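Local coordinates for protein glutamate racemase (Escherichia coli, PDB 2JFN) that belongs to the Asp/Glu/hydantoin racemase family and holds glutamic acid in a pocket formed largely by loops that follow strands of two separate sheets, at residues L25-G30 and A88-N93; G131-R136 and V200-T205. All coordinates share one frame; numbering follows the deposited sequence.

Contact 1 of 2, residues L25-G30 and A88-N93; sequences LVFDSG and AVVACN. With GLU (glutamic acid), chain B.
Leu-25 and Phe-27 engage Val-89 through alternating backbone bonds, the pattern expected of neighbouring parallel strands. Val-89 N donates to Leu-25 O at 2.7 Å, and Phe-27 N returns a bond to Val-89 O at 2.8 Å that is nearly straight (N-H...O 170°). Strands 25-28 and 88-90 run nearly parallel, and regular strand pairing is confined to this part. On one face Leu-25 CD2 lies 4.1 Å from Ala-88 CB; further along it, Val-90 CG1 comes up to the edge of the Phe-27 ring, near its plane. Val-26 points to the other face, where its CG1 meets Ala-91 CB at 4.0 Å.

Toward the ligand the pairing is less regular, though still buried. The bond from Ala-91 N to Phe-27 O is weak, bent to 121°, consistent with the inverse gamma turns centred on Val-90 and Ala-91. Asp-28 bridges this end: with CG anti to the backbone N (chi1 -177°), its carboxylate is carried toward Cys-92 and the ligand amino group, and OD2 passes 3.1 Å from Cys-92 CB while accepting from N of the glutamic acid at 2.8 Å. OD1 is met from above the carboxylate plane by Gly-30 N, an Asx turn, and also receives Gly-33 N and, weakly, ligand N, which should restrain the group's rotation. Ser-29 OG donates to ligand OE2 at 2.6 Å, and Asn-93 N grips ligand O. Adjacent parallel strands whose C-terminal ends open into ligand-binding loops are characteristic of alpha/beta folds, and here they form one wall of the glutamic acid pocket.

Contact 2 of 2, residues G131-R136 and V200-T205; sequences GLLATR and VVLGCT. With GLU (glutamic acid), chain B.
Leu-133 can be traced outward over strand 200-202. Its CB sits 3.8 Å from Val-201 O, the same oxygen that accepts Leu-133 N. With CG anti to the carbonyl carbon (chi1 -79°), the branch point lies 3.8 Å from Val-200 CG1, the two side chains meeting at a slant. At the tip, CD1 still touches that methyl and also reaches Leu-202 CD2 at 4.1 Å, where the two leucines run side by side; Trp-190 and Phe-207 pack on the same side chain.

Strands 129-134 and 199-202 are the two inner members of a four-stranded parallel alpha/beta sheet, and three bonds fix their register: Val-201 N to Gly-131 O, Leu-133 N to Val-201 O, and Gly-203 N to Leu-133 O. On the other face, Leu-132 CD1 lies 3.7 Å from Val-201 CG1 and also borders the CA of Gly-203.

Beyond the strands direct backbone pairing ends; Cys-204 still packs on Ala-134 and Thr-135, and a water joins the backbones, donating to Gly-203 O at 2.6 Å and accepting from Thr-135 N. Cys-204 SG, anti to its own N (chi1 -172°), approaches CA of the glutamic acid to 3.5 Å, while Thr-205 holds ligand O through its N and accepts ligand N at OG1.

Overall arrangement
Contact 1 and contact 2 belong to different sheets, their centres 16 Å apart, yet the loops following their strands meet at the glutamic acid. A direct tie is probable between Ala-91 O and Thr-205 OG1, 2.9 Å apart. The ligand N is shared by Asp-28 of contact 1 and Thr-205 of contact 2, and its O by the backbone N atoms of Asn-93 and Thr-205. Cys-92 SG and Cys-204 SG, 7.6 Å apart, flank the ligand CA from opposite sides, subtending 148° at that atom. The second ligand, uridine-5'-diphosphate-N-acetylmuramoyl-L-alanine, is about 7 Å from the side chains of both Val-89 and Val-201.

Contact 1 of 2, residues L25-G30 and A88-N93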
# COMPACT_ATOMS: atom_id res chain seq x y z
N LEU A 25 -1.75 6.74 11.65
CA LEU A 25 -0.66 6.88 10.70
C LEU A 25 -0.83 5.87 9.58
O LEU A 25 -1.11 4.70 9.83
CB LEU A 25 0.69 6.63 11.38
CG LEU A 25 1.87 6.41 10.43
CD1 LEU A 25 2.17 7.70 9.65
CD2 LEU A 25 3.10 5.97 11.22
N VAL A 26 -0.68 6.34 8.34
CA VAL A 26 -0.73 5.47 7.18
C VAL A 26 0.65 5.68 6.53
O VAL A 26 0.99 6.81 6.14
CB VAL A 26 -1.85 5.86 6.19
CG1 VAL A 26 -1.83 4.92 4.99
CG2 VAL A 26 -3.22 5.77 6.90
N PHE A 27 1.43 4.61 6.44
CA PHE A 27 2.78 4.66 5.88
C PHE A 27 3.00 3.84 4.61
O PHE A 27 2.42 2.77 4.44
CB PHE A 27 3.79 4.17 6.92
CG PHE A 27 5.18 3.94 6.37
CD1 PHE A 27 6.07 5.01 6.24
CD2 PHE A 27 5.57 2.69 5.93
CE1 PHE A 27 7.33 4.82 5.66
CE2 PHE A 27 6.82 2.48 5.35
CZ PHE A 27 7.70 3.55 5.22
N ASP A 28 3.85 4.36 3.73
CA ASP A 28 4.23 3.68 2.50
C ASP A 28 5.54 4.27 2.03
O ASP A 28 5.96 5.33 2.50
CB ASP A 28 3.20 3.88 1.38
CG ASP A 28 3.56 3.10 0.11
OD1 ASP A 28 3.34 3.61 -1.01
OD2 ASP A 28 4.09 1.98 0.24
N SER A 29 6.19 3.59 1.09
CA SER A 29 7.44 4.06 0.53
C SER A 29 7.14 5.24 -0.40
O SER A 29 7.98 6.12 -0.60
CB SER A 29 8.10 2.93 -0.26
OG SER A 29 7.23 2.48 -1.27
N GLY A 30 5.94 5.26 -0.97
CA GLY A 30 5.56 6.34 -1.87
C GLY A 30 4.09 6.72 -1.82
O GLY A 30 3.54 6.95 -0.73
N ALA A 88 -1.21 2.50 13.59
CA ALA A 88 -0.40 2.72 12.40
C ALA A 88 -0.64 1.62 11.38
O ALA A 88 -0.76 0.44 11.72
CB ALA A 88 1.08 2.76 12.77
N VAL A 89 -0.70 2.02 10.11
CA VAL A 89 -0.91 1.08 9.02
C VAL A 89 0.29 1.08 8.09
O VAL A 89 0.69 2.12 7.58
CB VAL A 89 -2.14 1.46 8.17
CG1 VAL A 89 -2.37 0.41 7.09
CG2 VAL A 89 -3.37 1.61 9.06
N VAL A 90 0.89 -0.09 7.90
CA VAL A 90 2.02 -0.21 7.00
C VAL A 90 1.35 -0.57 5.68
O VAL A 90 1.26 -1.75 5.32
CB VAL A 90 2.97 -1.35 7.45
CG1 VAL A 90 4.16 -1.44 6.51
CG2 VAL A 90 3.45 -1.08 8.88
N ALA A 91 0.86 0.45 4.98
CA ALA A 91 0.16 0.26 3.70
C ALA A 91 1.18 0.11 2.59
O ALA A 91 1.18 0.87 1.62
CB ALA A 91 -0.75 1.44 3.43
N CYS A 92 2.03 -0.89 2.75
CA CYS A 92 3.13 -1.17 1.83
C CYS A 92 3.46 -2.66 1.91
O CYS A 92 3.91 -3.14 2.94
CB CYS A 92 4.33 -0.33 2.29
SG CYS A 92 5.89 -0.63 1.48
N ASN A 93 3.24 -3.40 0.81
CA ASN A 93 3.52 -4.84 0.79
C ASN A 93 4.99 -5.18 0.99
O ASN A 93 5.32 -6.13 1.72
CB ASN A 93 3.04 -5.46 -0.53
CG ASN A 93 1.54 -5.42 -0.68
OD1 ASN A 93 0.96 -4.37 -1.02
ND2 ASN A 93 0.88 -6.55 -0.43
N GLU B . 3.44 0.60 -2.15
CA GLU B . 4.35 -0.43 -2.65
C GLU B . 4.08 -1.72 -1.89
O GLU B . 2.89 -2.03 -1.56
CB GLU B . 5.80 0.02 -2.46
CG GLU B . 6.62 -0.25 -3.74
CD GLU B . 8.11 -0.10 -3.48
OE1 GLU B . 8.92 -0.80 -4.09
OE2 GLU B . 8.53 0.73 -2.66
OXT GLU B . 5.05 -2.50 -1.60

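Contact 2 of 2, residues G131-R136 and V200-T205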
# COMPACT_ATOMS: atom_id res chain seq x y z
N GLY A 131 -4.69 -14.12 -10.96
CA GLY A 131 -3.45 -13.42 -11.23
C GLY A 131 -3.01 -12.59 -10.03
O GLY A 131 -3.83 -12.11 -9.25
N LEU A 132 -1.69 -12.43 -9.88
CA LEU A 132 -1.15 -11.63 -8.80
C LEU A 132 -0.21 -10.60 -9.41
O LEU A 132 0.82 -10.95 -9.99
CB LEU A 132 -0.38 -12.50 -7.80
CG LEU A 132 0.38 -11.75 -6.69
CD1 LEU A 132 -0.58 -10.94 -5.82
CD2 LEU A 132 1.13 -12.77 -5.83
N LEU A 133 -0.60 -9.33 -9.31
CA LEU A 133 0.23 -8.24 -9.81
C LEU A 133 0.89 -7.64 -8.59
O LEU A 133 0.21 -7.19 -7.67
CB LEU A 133 -0.61 -7.16 -10.50
CG LEU A 133 -1.10 -7.38 -11.92
CD1 LEU A 133 -1.85 -6.14 -12.37
CD2 LEU A 133 0.09 -7.65 -12.84
N ALA A 134 2.21 -7.64 -8.57
CA ALA A 134 2.95 -7.08 -7.45
C ALA A 134 4.23 -6.47 -8.00
O ALA A 134 4.50 -6.55 -9.19
CB ALA A 134 3.29 -8.18 -6.45
N THR A 135 5.01 -5.84 -7.13
CA THR A 135 6.25 -5.27 -7.60
C THR A 135 7.26 -6.40 -7.72
O THR A 135 7.07 -7.49 -7.17
CB THR A 135 6.76 -4.16 -6.67
OG1 THR A 135 7.87 -3.50 -7.29
CG2 THR A 135 7.18 -4.74 -5.32
N ARG A 136 8.34 -6.15 -8.46
CA ARG A 136 9.36 -7.16 -8.69
C ARG A 136 9.85 -7.88 -7.43
O ARG A 136 9.99 -9.10 -7.43
CB ARG A 136 10.56 -6.54 -9.43
CG ARG A 136 11.57 -7.57 -9.89
CD ARG A 136 10.89 -8.64 -10.74
NE ARG A 136 11.74 -9.81 -10.90
CZ ARG A 136 11.38 -10.92 -11.54
NH1 ARG A 136 10.17 -11.01 -12.07
NH2 ARG A 136 12.22 -11.94 -11.63
N VAL A 200 -7.84 -10.68 -10.66
CA VAL A 200 -6.47 -10.20 -10.50
C VAL A 200 -6.28 -9.50 -9.16
O VAL A 200 -6.97 -8.54 -8.85
CB VAL A 200 -6.08 -9.19 -11.62
CG1 VAL A 200 -4.68 -8.64 -11.37
CG2 VAL A 200 -6.13 -9.89 -12.99
N VAL A 201 -5.34 -10.01 -8.37
CA VAL A 201 -5.03 -9.45 -7.06
C VAL A 201 -4.00 -8.34 -7.20
O VAL A 201 -2.95 -8.54 -7.79
CB VAL A 201 -4.44 -10.53 -6.12
CG1 VAL A 201 -4.01 -9.89 -4.79
CG2 VAL A 201 -5.45 -11.63 -5.88
N LEU A 202 -4.31 -7.17 -6.67
CA LEU A 202 -3.35 -6.07 -6.71
C LEU A 202 -2.57 -6.21 -5.41
O LEU A 202 -3.04 -5.80 -4.35
CB LEU A 202 -4.08 -4.73 -6.79
CG LEU A 202 -5.01 -4.65 -8.01
CD1 LEU A 202 -5.64 -3.27 -8.11
CD2 LEU A 202 -4.21 -4.96 -9.27
N GLY A 203 -1.40 -6.84 -5.52
CA GLY A 203 -0.55 -7.08 -4.36
C GLY A 203 0.50 -6.01 -4.13
O GLY A 203 1.56 -6.28 -3.57
N CYS A 204 0.21 -4.81 -4.59
CA CYS A 204 1.09 -3.67 -4.41
C CYS A 204 0.11 -2.53 -4.16
O CYS A 204 -0.79 -2.30 -4.97
CB CYS A 204 1.92 -3.42 -5.66
SG CYS A 204 3.19 -2.16 -5.44
N THR A 205 0.26 -1.81 -3.05
CA THR A 205 -0.67 -0.73 -2.74
C THR A 205 -0.64 0.40 -3.77
O THR A 205 -1.52 1.27 -3.78
CB THR A 205 -0.43 -0.15 -1.32
OG1 THR A 205 0.85 0.49 -1.27
CG2 THR A 205 -0.47 -1.27 -0.29
N GLU B . 3.44 0.60 -2.15
CA GLU B . 4.35 -0.43 -2.65
C GLU B . 4.08 -1.72 -1.89
O GLU B . 2.89 -2.03 -1.56
CB GLU B . 5.80 0.02 -2.46
CG GLU B . 6.62 -0.25 -3.74
CD GLU B . 8.11 -0.10 -3.48
OE1 GLU B . 8.92 -0.80 -4.09
OE2 GLU B . 8.53 0.73 -2.66
OXT GLU B . 5.05 -2.50 -1.60
O HOH W 1 4.07 -5.63 -4.03